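Local coordinates for hydrogenase 3 maturation protease (Escherichia coli, PDB 2E85), which cleaves a 32-residue peptide from the C-terminus of the precursor of HycE, the large subunit of hydrogenase 3, during maturation of that enzyme, at residues D6-V11 against W37-G42; G17-G22 against I63-D68; P23-K28 against T137-L142; T67-N72 against G115-I120. The protein carries 1 engineered substitution. All coordinates share one frame; numbering follows the deposited sequence.

Interaction 1: D6-V11 against W37-G42. With CA (calcium ion), chain E.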
loop_
_atom_site.group_PDB
_atom_site.type_symbol
_atom_site.label_atom_id
_atom_site.label_comp_id
_atom_site.label_asym_id
_atom_site.label_seq_id
_atom_site.Cartn_x
_atom_site.Cartn_y
_atom_site.Cartn_z
ATOM N N ASP B 6 -4.118 0.667 22.476
ATOM C CA ASP B 6 -5.069 0.937 21.426
ATOM C C ASP B 6 -4.610 2.078 20.538
ATOM O O ASP B 6 -4.131 3.088 21.036
ATOM C CB ASP B 6 -6.403 1.286 22.076
ATOM C CG ASP B 6 -7.002 0.132 22.824
ATOM O OD1 ASP B 6 -6.765 -1.009 22.421
ATOM O OD2 ASP B 6 -7.737 0.376 23.801
ATOM N N VAL B 7 -4.807 1.932 19.238
ATOM C CA VAL B 7 -4.525 3.030 18.291
ATOM C C VAL B 7 -5.757 3.224 17.420
ATOM O O VAL B 7 -6.364 2.249 17.002
ATOM C CB VAL B 7 -3.275 2.712 17.427
ATOM C CG1 VAL B 7 -3.043 3.798 16.378
ATOM C CG2 VAL B 7 -2.025 2.597 18.341
ATOM N N LEU B 8 -6.082 4.491 17.156
ATOM C CA LEU B 8 -7.228 4.864 16.326
ATOM C C LEU B 8 -6.697 5.642 15.140
ATOM O O LEU B 8 -6.087 6.707 15.305
ATOM C CB LEU B 8 -8.205 5.714 17.145
ATOM C CG LEU B 8 -9.329 6.449 16.383
ATOM C CD1 LEU B 8 -10.173 5.472 15.581
ATOM C CD2 LEU B 8 -10.175 7.344 17.295
ATOM N N LEU B 9 -6.899 5.099 13.942
ATOM C CA LEU B 9 -6.443 5.788 12.705
ATOM C C LEU B 9 -7.671 6.405 12.090
ATOM O O LEU B 9 -8.615 5.697 11.752
ATOM C CB LEU B 9 -5.788 4.814 11.724
ATOM C CG LEU B 9 -5.461 5.421 10.334
ATOM C CD1 LEU B 9 -4.390 6.546 10.439
ATOM C CD2 LEU B 9 -5.029 4.392 9.324
ATOM N N CYS B 10 -7.669 7.735 11.974
ATOM C CA CYS B 10 -8.825 8.436 11.401
ATOM C C CYS B 10 -8.464 8.830 9.987
ATOM O O CYS B 10 -7.521 9.598 9.813
ATOM C CB CYS B 10 -9.142 9.721 12.148
ATOM S SG CYS B 10 -9.814 9.421 13.817
ATOM N N VAL B 11 -9.247 8.378 9.008
ATOM C CA VAL B 11 -8.981 8.635 7.597
ATOM C C VAL B 11 -10.025 9.586 7.003
ATOM O O VAL B 11 -11.203 9.447 7.297
ATOM C CB VAL B 11 -8.967 7.278 6.759
ATOM C CG1 VAL B 11 -8.778 7.526 5.258
ATOM C CG2 VAL B 11 -7.893 6.296 7.306
ATOM N N TRP B 37 -7.026 5.348 23.568
ATOM C CA TRP B 37 -6.600 5.394 22.161
ATOM C C TRP B 37 -5.527 6.452 21.917
ATOM O O TRP B 37 -5.673 7.603 22.344
ATOM C CB TRP B 37 -7.807 5.700 21.259
ATOM C CG TRP B 37 -8.947 4.683 21.421
ATOM C CD1 TRP B 37 -10.024 4.780 22.277
ATOM C CD2 TRP B 37 -9.101 3.441 20.722
ATOM N NE1 TRP B 37 -10.822 3.668 22.157
ATOM C CE2 TRP B 37 -10.289 2.832 21.211
ATOM C CE3 TRP B 37 -8.346 2.771 19.738
ATOM C CZ2 TRP B 37 -10.757 1.580 20.731
ATOM C CZ3 TRP B 37 -8.801 1.533 19.272
ATOM C CH2 TRP B 37 -9.993 0.960 19.759
ATOM N N VAL B 38 -4.472 6.050 21.216
ATOM C CA VAL B 38 -3.590 6.999 20.536
ATOM C C VAL B 38 -4.224 7.287 19.173
ATOM O O VAL B 38 -4.427 6.375 18.382
ATOM C CB VAL B 38 -2.145 6.451 20.377
ATOM C CG1 VAL B 38 -1.274 7.462 19.643
ATOM C CG2 VAL B 38 -1.552 6.153 21.705
ATOM N N VAL B 39 -4.522 8.558 18.907
ATOM C CA VAL B 39 -5.340 8.901 17.740
ATOM C C VAL B 39 -4.465 9.511 16.652
ATOM O O VAL B 39 -3.836 10.567 16.856
ATOM C CB VAL B 39 -6.502 9.851 18.123
ATOM C CG1 VAL B 39 -7.338 10.205 16.873
ATOM C CG2 VAL B 39 -7.365 9.207 19.213
ATOM N N ILE B 40 -4.417 8.857 15.497
ATOM C CA ILE B 40 -3.647 9.367 14.348
ATOM C C ILE B 40 -4.612 10.080 13.398
ATOM O O ILE B 40 -5.553 9.489 12.925
ATOM C CB ILE B 40 -2.916 8.235 13.612
ATOM C CG1 ILE B 40 -1.816 7.659 14.516
ATOM C CG2 ILE B 40 -2.284 8.753 12.325
ATOM C CD1 ILE B 40 -2.296 6.860 15.717
ATOM N N ASP B 41 -4.361 11.361 13.161
ATOM C CA ASP B 41 -5.134 12.151 12.193
ATOM C C ASP B 41 -4.544 11.880 10.823
ATOM O O ASP B 41 -3.732 12.662 10.318
ATOM C CB ASP B 41 -4.977 13.625 12.612
ATOM C CG ASP B 41 -6.041 14.538 12.047
ATOM O OD1 ASP B 41 -6.940 14.087 11.305
ATOM O OD2 ASP B 41 -5.963 15.758 12.381
ATOM N N GLY B 42 -5.000 10.790 10.188
ATOM C CA GLY B 42 -4.361 10.230 9.009
ATOM C C GLY B 42 -4.550 10.989 7.710
ATOM O O GLY B 42 -3.799 10.762 6.774
HETATM CA CA CA E . -1.914 9.756 5.920
HETATM O O HOH W 1 -7.831 12.279 9.350
HETATM O O HOH W 2 -0.749 11.834 6.656
HETATM O O HOH W 3 -2.370 11.253 4.015
#

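Interaction 2: G17-G22 against I63-D68. With CA (calcium ion), chain F.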
loop_
_atom_site.group_PDB
_atom_site.type_symbol
_atom_site.label_atom_id
_atom_site.label_comp_id
_atom_site.label_asym_id
_atom_site.label_seq_id
_atom_site.Cartn_x
_atom_site.Cartn_y
_atom_site.Cartn_z
ATOM N N GLY B 17 -16.312 17.561 2.296
ATOM C CA GLY B 17 -17.677 17.382 2.824
ATOM C C GLY B 17 -17.760 16.240 3.827
ATOM O O GLY B 17 -17.021 16.223 4.825
ATOM N N ASP B 18 -18.680 15.305 3.590
ATOM C CA ASP B 18 -18.853 14.190 4.515
ATOM C C ASP B 18 -17.624 13.281 4.607
ATOM O O ASP B 18 -17.512 12.530 5.579
ATOM C CB ASP B 18 -20.108 13.366 4.181
ATOM C CG ASP B 18 -21.406 14.080 4.547
ATOM O OD1 ASP B 18 -21.375 14.954 5.446
ATOM O OD2 ASP B 18 -22.458 13.742 3.917
ATOM N N ASP B 19 -16.713 13.356 3.629
ATOM C CA ASP B 19 -15.419 12.653 3.772
ATOM C C ASP B 19 -14.601 13.143 4.970
ATOM O O ASP B 19 -13.567 12.524 5.317
ATOM C CB ASP B 19 -14.568 12.745 2.506
ATOM C CG ASP B 19 -13.476 11.697 2.502
ATOM O OD1 ASP B 19 -13.828 10.538 2.806
ATOM O OD2 ASP B 19 -12.294 12.027 2.275
ATOM N N GLY B 20 -15.040 14.246 5.584
ATOM C CA GLY B 20 -14.402 14.794 6.789
ATOM C C GLY B 20 -14.691 14.046 8.083
ATOM O O GLY B 20 -14.248 14.464 9.144
ATOM N N ALA B 21 -15.426 12.934 7.994
ATOM C CA ALA B 21 -15.885 12.261 9.210
ATOM C C ALA B 21 -14.684 11.856 10.071
ATOM O O ALA B 21 -14.683 12.050 11.301
ATOM C CB ALA B 21 -16.716 11.072 8.863
ATOM N N GLY B 22 -13.660 11.315 9.425
ATOM C CA GLY B 22 -12.466 10.853 10.160
ATOM C C GLY B 22 -11.747 12.008 10.862
ATOM O O GLY B 22 -11.529 11.965 12.054
ATOM N N ILE B 63 -9.813 1.611 12.699
ATOM C CA ILE B 63 -9.707 2.542 11.574
ATOM C C ILE B 63 -11.095 3.052 11.299
ATOM O O ILE B 63 -12.025 2.248 11.173
ATOM C CB ILE B 63 -9.186 1.815 10.319
ATOM C CG1 ILE B 63 -7.813 1.212 10.607
ATOM C CG2 ILE B 63 -9.111 2.762 9.117
ATOM C CD1 ILE B 63 -7.347 0.160 9.602
ATOM N N VAL B 64 -11.242 4.375 11.226
ATOM C CA VAL B 64 -12.541 4.994 10.979
ATOM C C VAL B 64 -12.442 5.848 9.714
ATOM O O VAL B 64 -11.565 6.713 9.609
ATOM C CB VAL B 64 -12.974 5.901 12.159
ATOM C CG1 VAL B 64 -14.197 6.783 11.770
ATOM C CG2 VAL B 64 -13.204 5.057 13.461
ATOM N N ASP B 65 -13.360 5.619 8.777
ATOM C CA ASP B 65 -13.296 6.284 7.480
ATOM C C ASP B 65 -14.703 6.422 6.927
ATOM O O ASP B 65 -15.489 5.490 7.012
ATOM C CB ASP B 65 -12.452 5.430 6.522
ATOM C CG ASP B 65 -12.120 6.150 5.199
ATOM O OD1 ASP B 65 -12.408 7.343 5.047
ATOM O OD2 ASP B 65 -11.508 5.515 4.314
ATOM N N ALA B 66 -15.023 7.578 6.347
ATOM C CA ALA B 66 -16.228 7.724 5.583
ATOM C C ALA B 66 -16.059 6.845 4.318
ATOM O O ALA B 66 -15.046 6.957 3.614
ATOM C CB ALA B 66 -16.411 9.188 5.174
ATOM N N THR B 67 -17.048 6.006 4.025
ATOM C CA THR B 67 -16.917 4.972 3.008
ATOM C C THR B 67 -18.297 4.763 2.374
ATOM O O THR B 67 -19.244 4.546 3.096
ATOM C CB THR B 67 -16.526 3.624 3.692
ATOM O OG1 THR B 67 -15.252 3.745 4.356
ATOM C CG2 THR B 67 -16.492 2.482 2.729
ATOM N N ASP B 68 -18.402 4.796 1.041
ATOM C CA ASP B 68 -19.708 4.518 0.423
ATOM C C ASP B 68 -19.960 3.006 0.520
ATOM O O ASP B 68 -19.151 2.196 0.025
ATOM C CB ASP B 68 -19.789 5.026 -1.026
ATOM C CG ASP B 68 -21.163 4.748 -1.683
ATOM O OD1 ASP B 68 -22.195 4.684 -0.979
ATOM O OD2 ASP B 68 -21.201 4.609 -2.933
HETATM CA CA CA F . -12.932 8.392 3.060
HETATM O O HOH W 4 -13.478 10.151 6.864
HETATM O O HOH W 5 -16.026 9.320 1.784
HETATM O O HOH W 6 -12.169 6.418 1.904
HETATM O O HOH W 7 -10.590 8.041 2.471
HETATM O O HOH W 8 -13.634 8.391 0.922
#

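Interaction 3: P23-K28 against T137-L142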
loop_
_atom_site.group_PDB
_atom_site.type_symbol
_atom_site.label_atom_id
_atom_site.label_comp_id
_atom_site.label_asym_id
_atom_site.label_seq_id
_atom_site.Cartn_x
_atom_site.Cartn_y
_atom_site.Cartn_z
ATOM N N PRO B 23 -11.334 13.056 10.115
ATOM C CA PRO B 23 -10.780 14.260 10.757
ATOM C C PRO B 23 -11.653 14.853 11.859
ATOM O O PRO B 23 -11.128 15.269 12.888
ATOM C CB PRO B 23 -10.609 15.234 9.584
ATOM C CG PRO B 23 -10.414 14.313 8.389
ATOM C CD PRO B 23 -11.196 13.083 8.641
ATOM N N LEU B 24 -12.974 14.805 11.699
ATOM C CA LEU B 24 -13.860 15.299 12.767
ATOM C C LEU B 24 -13.704 14.466 14.050
ATOM O O LEU B 24 -13.605 15.018 15.157
ATOM C CB LEU B 24 -15.347 15.378 12.326
ATOM C CG LEU B 24 -16.262 15.902 13.432
ATOM C CD1 LEU B 24 -15.923 17.364 13.822
ATOM C CD2 LEU B 24 -17.740 15.770 13.045
ATOM N N LEU B 25 -13.686 13.147 13.910
ATOM C CA LEU B 25 -13.441 12.287 15.059
ATOM C C LEU B 25 -12.124 12.615 15.765
ATOM O O LEU B 25 -12.079 12.667 17.015
ATOM C CB LEU B 25 -13.470 10.802 14.671
ATOM C CG LEU B 25 -13.384 9.828 15.854
ATOM C CD1 LEU B 25 -14.492 10.168 16.883
ATOM C CD2 LEU B 25 -13.484 8.387 15.416
ATOM N N ALA B 26 -11.070 12.800 14.979
ATOM C CA ALA B 26 -9.755 13.167 15.508
ATOM C C ALA B 26 -9.836 14.501 16.266
ATOM O O ALA B 26 -9.260 14.640 17.331
ATOM C CB ALA B 26 -8.737 13.213 14.378
ATOM N N GLU B 27 -10.581 15.458 15.732
ATOM C CA GLU B 27 -10.775 16.740 16.421
ATOM C C GLU B 27 -11.466 16.585 17.783
ATOM O O GLU B 27 -11.050 17.214 18.783
ATOM C CB GLU B 27 -11.570 17.700 15.544
ATOM C CG GLU B 27 -11.754 19.034 16.246
ATOM C CD GLU B 27 -12.065 20.179 15.320
ATOM O OE1 GLU B 27 -12.452 21.254 15.844
ATOM O OE2 GLU B 27 -11.934 20.014 14.089
ATOM N N LYS B 28 -12.516 15.760 17.818
ATOM C CA LYS B 28 -13.256 15.507 19.051
ATOM C C LYS B 28 -12.363 14.867 20.099
ATOM O O LYS B 28 -12.385 15.263 21.253
ATOM C CB LYS B 28 -14.461 14.609 18.784
ATOM C CG LYS B 28 -15.568 15.294 18.007
ATOM C CD LYS B 28 -16.717 14.300 17.826
ATOM C CE LYS B 28 -17.906 14.914 17.147
ATOM N NZ LYS B 28 -18.691 15.784 18.032
ATOM N N THR B 137 -21.628 9.337 17.597
ATOM C CA THR B 137 -21.952 7.991 18.047
ATOM C C THR B 137 -20.679 7.152 18.254
ATOM O O THR B 137 -20.508 6.503 19.279
ATOM C CB THR B 137 -22.950 7.288 17.078
ATOM O OG1 THR B 137 -24.158 8.054 17.029
ATOM C CG2 THR B 137 -23.283 5.887 17.570
ATOM N N VAL B 138 -19.774 7.201 17.291
ATOM C CA VAL B 138 -18.546 6.432 17.349
ATOM C C VAL B 138 -17.687 6.968 18.513
ATOM O O VAL B 138 -17.127 6.210 19.283
ATOM C CB VAL B 138 -17.798 6.462 15.982
ATOM C CG1 VAL B 138 -16.468 5.772 16.102
ATOM C CG2 VAL B 138 -18.627 5.746 14.891
ATOM N N TYR B 139 -17.642 8.284 18.643
ATOM C CA TYR B 139 -16.828 8.935 19.668
ATOM C C TYR B 139 -17.248 8.482 21.054
ATOM O O TYR B 139 -16.406 8.199 21.885
ATOM C CB TYR B 139 -16.923 10.457 19.523
ATOM C CG TYR B 139 -16.369 11.251 20.673
ATOM C CD1 TYR B 139 -14.981 11.414 20.836
ATOM C CD2 TYR B 139 -17.231 11.860 21.589
ATOM C CE1 TYR B 139 -14.472 12.156 21.882
ATOM C CE2 TYR B 139 -16.745 12.571 22.647
ATOM C CZ TYR B 139 -15.364 12.727 22.785
ATOM O OH TYR B 139 -14.863 13.456 23.837
ATOM N N GLN B 140 -18.558 8.366 21.256
ATOM C CA GLN B 140 -19.116 7.978 22.541
ATOM C C GLN B 140 -18.936 6.498 22.829
ATOM O O GLN B 140 -19.180 6.051 23.951
ATOM C CB GLN B 140 -20.586 8.378 22.613
ATOM C CG GLN B 140 -20.732 9.894 22.660
ATOM C CD GLN B 140 -20.276 10.563 23.973
ATOM O OE1 GLN B 140 -19.984 9.898 24.971
ATOM N NE2 GLN B 140 -20.249 11.894 23.972
ATOM N N ARG B 141 -18.511 5.732 21.836
ATOM C CA ARG B 141 -18.260 4.318 22.111
ATOM C C ARG B 141 -16.798 4.030 22.342
ATOM O O ARG B 141 -16.447 2.917 22.695
ATOM C CB ARG B 141 -18.851 3.418 21.033
ATOM C CG ARG B 141 -20.362 3.604 21.041
ATOM C CD ARG B 141 -21.175 2.388 20.857
ATOM N NE ARG B 141 -22.454 2.847 20.364
ATOM C CZ ARG B 141 -23.176 2.196 19.475
ATOM N NH1 ARG B 141 -22.750 1.012 19.045
ATOM N NH2 ARG B 141 -24.326 2.715 19.044
ATOM N N LEU B 142 -15.943 5.032 22.134
ATOM C CA LEU B 142 -14.481 4.808 22.275
ATOM C C LEU B 142 -14.074 4.416 23.701
ATOM O O LEU B 142 -13.193 3.582 23.907
ATOM C CB LEU B 142 -13.682 6.031 21.812
ATOM C CG LEU B 142 -13.682 6.372 20.334
ATOM C CD1 LEU B 142 -12.943 7.682 20.066
ATOM C CD2 LEU B 142 -13.089 5.235 19.449
#

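Interaction 4: T67-N72 against G115-I120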
loop_
_atom_site.group_PDB
_atom_site.type_symbol
_atom_site.label_atom_id
_atom_site.label_comp_id
_atom_site.label_asym_id
_atom_site.label_seq_id
_atom_site.Cartn_x
_atom_site.Cartn_y
_atom_site.Cartn_z
ATOM N N THR B 67 -17.048 6.006 4.025
ATOM C CA THR B 67 -16.917 4.972 3.008
ATOM C C THR B 67 -18.297 4.763 2.374
ATOM O O THR B 67 -19.244 4.546 3.096
ATOM C CB THR B 67 -16.526 3.624 3.692
ATOM O OG1 THR B 67 -15.252 3.745 4.356
ATOM C CG2 THR B 67 -16.492 2.482 2.729
ATOM N N ASP B 68 -18.402 4.796 1.041
ATOM C CA ASP B 68 -19.708 4.518 0.423
ATOM C C ASP B 68 -19.960 3.006 0.520
ATOM O O ASP B 68 -19.151 2.196 0.025
ATOM C CB ASP B 68 -19.789 5.026 -1.026
ATOM C CG ASP B 68 -21.163 4.748 -1.683
ATOM O OD1 ASP B 68 -22.195 4.684 -0.979
ATOM O OD2 ASP B 68 -21.201 4.609 -2.933
ATOM N N MET B 69 -21.064 2.649 1.158
ATOM C CA MET B 69 -21.438 1.257 1.409
ATOM C C MET B 69 -22.824 0.976 0.846
ATOM O O MET B 69 -23.370 -0.125 1.039
ATOM C CB MET B 69 -21.402 0.939 2.922
ATOM C CG MET B 69 -19.990 1.034 3.625
ATOM S SD MET B 69 -20.023 0.929 5.445
ATOM C CE MET B 69 -20.845 2.510 5.852
ATOM N N GLY B 70 -23.393 1.982 0.188
ATOM C CA GLY B 70 -24.748 1.898 -0.385
ATOM C C GLY B 70 -25.873 1.976 0.629
ATOM O O GLY B 70 -26.996 1.544 0.352
ATOM N N LEU B 71 -25.597 2.553 1.795
ATOM C CA LEU B 71 -26.551 2.673 2.903
ATOM C C LEU B 71 -27.137 4.083 3.037
ATOM O O LEU B 71 -26.741 4.986 2.288
ATOM C CB LEU B 71 -25.863 2.256 4.225
ATOM C CG LEU B 71 -25.413 0.788 4.338
ATOM C CD1 LEU B 71 -24.789 0.449 5.704
ATOM C CD2 LEU B 71 -26.572 -0.118 4.056
ATOM N N ASN B 72 -28.073 4.283 3.979
ATOM C CA ASN B 72 -28.482 5.664 4.271
ATOM C C ASN B 72 -27.351 6.469 4.876
ATOM O O ASN B 72 -26.538 5.914 5.591
ATOM C CB ASN B 72 -29.658 5.703 5.214
ATOM C CG ASN B 72 -30.896 5.089 4.594
ATOM O OD1 ASN B 72 -30.940 4.856 3.375
ATOM N ND2 ASN B 72 -31.900 4.836 5.411
ATOM N N GLY B 115 -16.707 1.860 8.889
ATOM C CA GLY B 115 -17.132 2.759 7.824
ATOM C C GLY B 115 -18.325 3.559 8.299
ATOM O O GLY B 115 -19.189 3.062 9.045
ATOM N N ILE B 116 -18.376 4.799 7.853
ATOM C CA ILE B 116 -19.523 5.661 8.078
ATOM C C ILE B 116 -19.975 6.085 6.694
ATOM O O ILE B 116 -19.146 6.608 5.903
ATOM C CB ILE B 116 -19.134 6.960 8.819
ATOM C CG1 ILE B 116 -18.624 6.654 10.214
ATOM C CG2 ILE B 116 -20.305 7.969 8.837
ATOM C CD1 ILE B 116 -17.885 7.803 10.898
ATOM N N GLN B 117 -21.273 5.926 6.425
ATOM C CA GLN B 117 -21.825 6.301 5.116
ATOM C C GLN B 117 -21.906 7.803 4.918
ATOM O O GLN B 117 -22.643 8.477 5.629
ATOM C CB GLN B 117 -23.217 5.712 4.948
ATOM C CG GLN B 117 -23.863 6.115 3.621
ATOM C CD GLN B 117 -23.287 5.391 2.482
ATOM O OE1 GLN B 117 -23.177 4.165 2.519
ATOM N NE2 GLN B 117 -22.925 6.117 1.435
ATOM N N PRO B 118 -21.174 8.332 3.916
ATOM C CA PRO B 118 -21.373 9.740 3.588
ATOM C C PRO B 118 -22.589 9.963 2.719
ATOM O O PRO B 118 -23.132 9.022 2.089
ATOM C CB PRO B 118 -20.124 10.095 2.784
ATOM C CG PRO B 118 -19.786 8.857 2.069
ATOM C CD PRO B 118 -20.089 7.739 3.110
ATOM N N ASP B 119 -23.008 11.216 2.686
ATOM C CA ASP B 119 -24.019 11.646 1.754
ATOM C C ASP B 119 -23.405 12.429 0.639
ATOM O O ASP B 119 -23.496 12.041 -0.534
ATOM C CB ASP B 119 -25.091 12.489 2.422
ATOM C CG ASP B 119 -26.348 12.622 1.530
ATOM O OD1 ASP B 119 -26.295 11.997 0.434
ATOM O OD2 ASP B 119 -27.299 13.354 1.915
ATOM N N ILE B 120 -22.815 13.557 0.996
ATOM C CA ILE B 120 -22.232 14.436 -0.025
ATOM C C ILE B 120 -20.723 14.478 0.158
ATOM O O ILE B 120 -20.202 14.683 1.261
ATOM C CB ILE B 120 -22.868 15.875 -0.028
ATOM C CG1 ILE B 120 -22.537 16.634 1.278
ATOM C CG2 ILE B 120 -24.411 15.800 -0.380
ATOM C CD1 ILE B 120 -21.195 17.268 1.356
#

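Interaction 1: D6-V11 against W37-G42
Leu8 bonds to both Val38 and Ile40, its N giving to Val38 O at 2.8 Å and its O taking Ile40 N, the parallel pairing of strands 6-11 and 38-43 in a beta-alpha-beta unit whose connecting helix is 21-31. The ladder runs from Asp6 O to Gly42 N with segment axes 19° apart. Trp37 CB lies beside Leu8 CB. With CG anti to the carbonyl carbon (chi1 -57°), the indole is carried back across the neighbouring strand, where CE3 lies 3.4 Å from Asp6 CB. That methylene sits over one ring face, a CH-pi contact, while CZ3 meets Val7 O at the ring edge, and NE1 donates to Leu142 O. Cutting Trp37 back to an alanine is likely to leave Leu142 O without this donor and Asp6 CB without the ring face it packs on. Asp6 turns its carboxylate to Arg60 in a salt bridge. On the face carrying Val7, Leu9 and Ile40, Ile40 CD1 presses on Val7 CG1 at 3.2 Å, tighter than usual, while its CG2 branch meets Leu9 CD1 at 3.6 Å. On the other face Leu8 CD2 lies alongside Val39 CG2. At the C-terminal end the Gly42 carbonyl oxygen binds a calcium ion at 2.3 Å, and one water donates to both Cys10 O and Asp41 OD1.

Interaction 2: G17-G22 against I63-D68
Asp19 and Asp65 reach one calcium ion from the two segments, and this shared metal, with one buried methyl contact beneath it, makes the contact; no direct hydrogen bond crosses it. The packed part centres on Ala66 CB. It lies 3.5 Å from Asp18 O, 3.8 Å from Asp19 OD1 and 4.2 Å from Ala21 CB, so a single methyl packs against both the 3-10 segment 18-20 and the start of helix 21-31. A water is built into this part as well: it donates to Asp19 O and accepts from Gly22 N and Ala66 N, tying three backbone groups together.

The metal side is looser and wet. Asp19 OD1 and Asp65 OD1 each bind the ion at 2.3 Å, and Ala66 O binds it at 2.6 Å, while three waters supply the other three of six ligands. Both carboxylates use a single oxygen, and in each the CG is anti to the backbone N (chi1 -162° for Asp19, -170° for Asp65), which swings OD1 onto the ion. The two OD1 atoms are 4.2 Å apart, a like-charge approach that the cation probably offsets. Asp65 OD2 accepts from one metal-bound water at 2.7 Å and, at longer range, from a second. Asp19 and Asp65 probably bind nickel, as does His93, whose side chain here lies about 12 Å from that of Asp65; the calcium is consistent with occupying part of that site.

In the fold, the site stands at the C-terminal end of strand 60-66, which runs between strands 6-11 and 111-116, while Ile131 and Val135 of helix 129-141 back Ala21.

Interaction 3: P23-K28 against T137-L142
Two helices packed on the same face of the central sheet, 21-31 and 129-141, meet here, Leu25 and Lys28 of the first against Val138, Tyr139 and Leu142 of the second. Their segment axes approach to 10.3 Å and cross at -43°, a spacing bridged mainly by side chains. Leu25 has its CG anti to the backbone N (chi1 -173°), which splays its two methyls between the helices: CD1 touches Tyr139 CB at 3.6 Å and lies near the plane of the phenol at its edge, while CD2 meets Val138 CG1 at 4.0 Å. The ring is approached over a face by Lys28, whose CB stands 4.2 Å from the ring centroid and 26° off the normal, a CH-pi contact; Lys28 O also nears CE1. The chain passes on across the ring, and NZ forms a salt bridge with Glu136. Tyr139 OH is taken by Ala32 O. A serine in place of Tyr139 would probably deprive the Lys28 methylenes of their ring face and Ala32 O of its hydroxyl partner. Leu25 also packs on Leu8 and Cys10 of strand 6-11. A longer touch joins Leu25 CD1 to Leu142 CD1 at 4.3 Å.

Interaction 4: T67-N72 against G115-I120
Thr67 N donates to Ile116 O at 2.9 Å, so the loop 67-72 leaves alongside the end of strand 111-116, with CA atoms of Thr67 and Gly115 5.3 Å apart. The backbones stay close as far as Asp68 and Gln117, but no second backbone bond forms between the segments; Thr67 O packs against Pro118 CD, at 3.3 Å, and the loop curls round a side chain.

That side chain is Gln117. Its CG is anti to the backbone N, and a bend at chi2 (75°) turns the amide into the loop. OE1 accepts from Met69 N at 2.9 Å and from Leu71 N at 3.0 Å; the two donors reach it from opposite faces of its plane. NE2 uses both of its N-H groups, one to Pro118 O at 3.0 Å and one to Asp68 OD1 at 2.9 Å, each nearly in the amide plane. Four bonds thus fix the rotation of the buried amide. The carboxylate of Asp68 stands almost perpendicular to it, 86° between planes, and OD1 takes NE2 on its anti side. From the other face of the carboxylate Gly70 N also donates to OD1. Met69 folds back through a bend at chi3; its CE lies 3.6 Å from Gly115 O, and SD lies near Gly115 CA.

Asp119 N and Ile120 N both donate to Asp18 OD2, which ties the end of 115-120 to the 3-10 segment holding Asp19. Asp68 to Gly70 form an Asx turn in the loop joining strands 60-66 and 76-78, just past metal-site residues Asp65 and Ala66.

How the interactions relate
Interactions 1, 2 and 4 all reach the one mixed sheet, while interaction 3 joins two helices packed on it. Interaction 2 and interaction 3 are buried, the first polar and metal-centred, the second almost wholly apolar; interactions 1 and 4 are partly buried, one a regular ladder of backbone bonds, the other an irregular loop held through side-chain amide and carboxylate. Interactions 2 and 3 share helix 21-31, and Val64 CG2 touches Leu25 CD2 at 3.9 Å. Interaction 1 adjoins both. Interaction 4 continues from interaction 2 through Thr67 and Asp68, yet its centre lies about 20 Å from that of interaction 1, across the chain's centre.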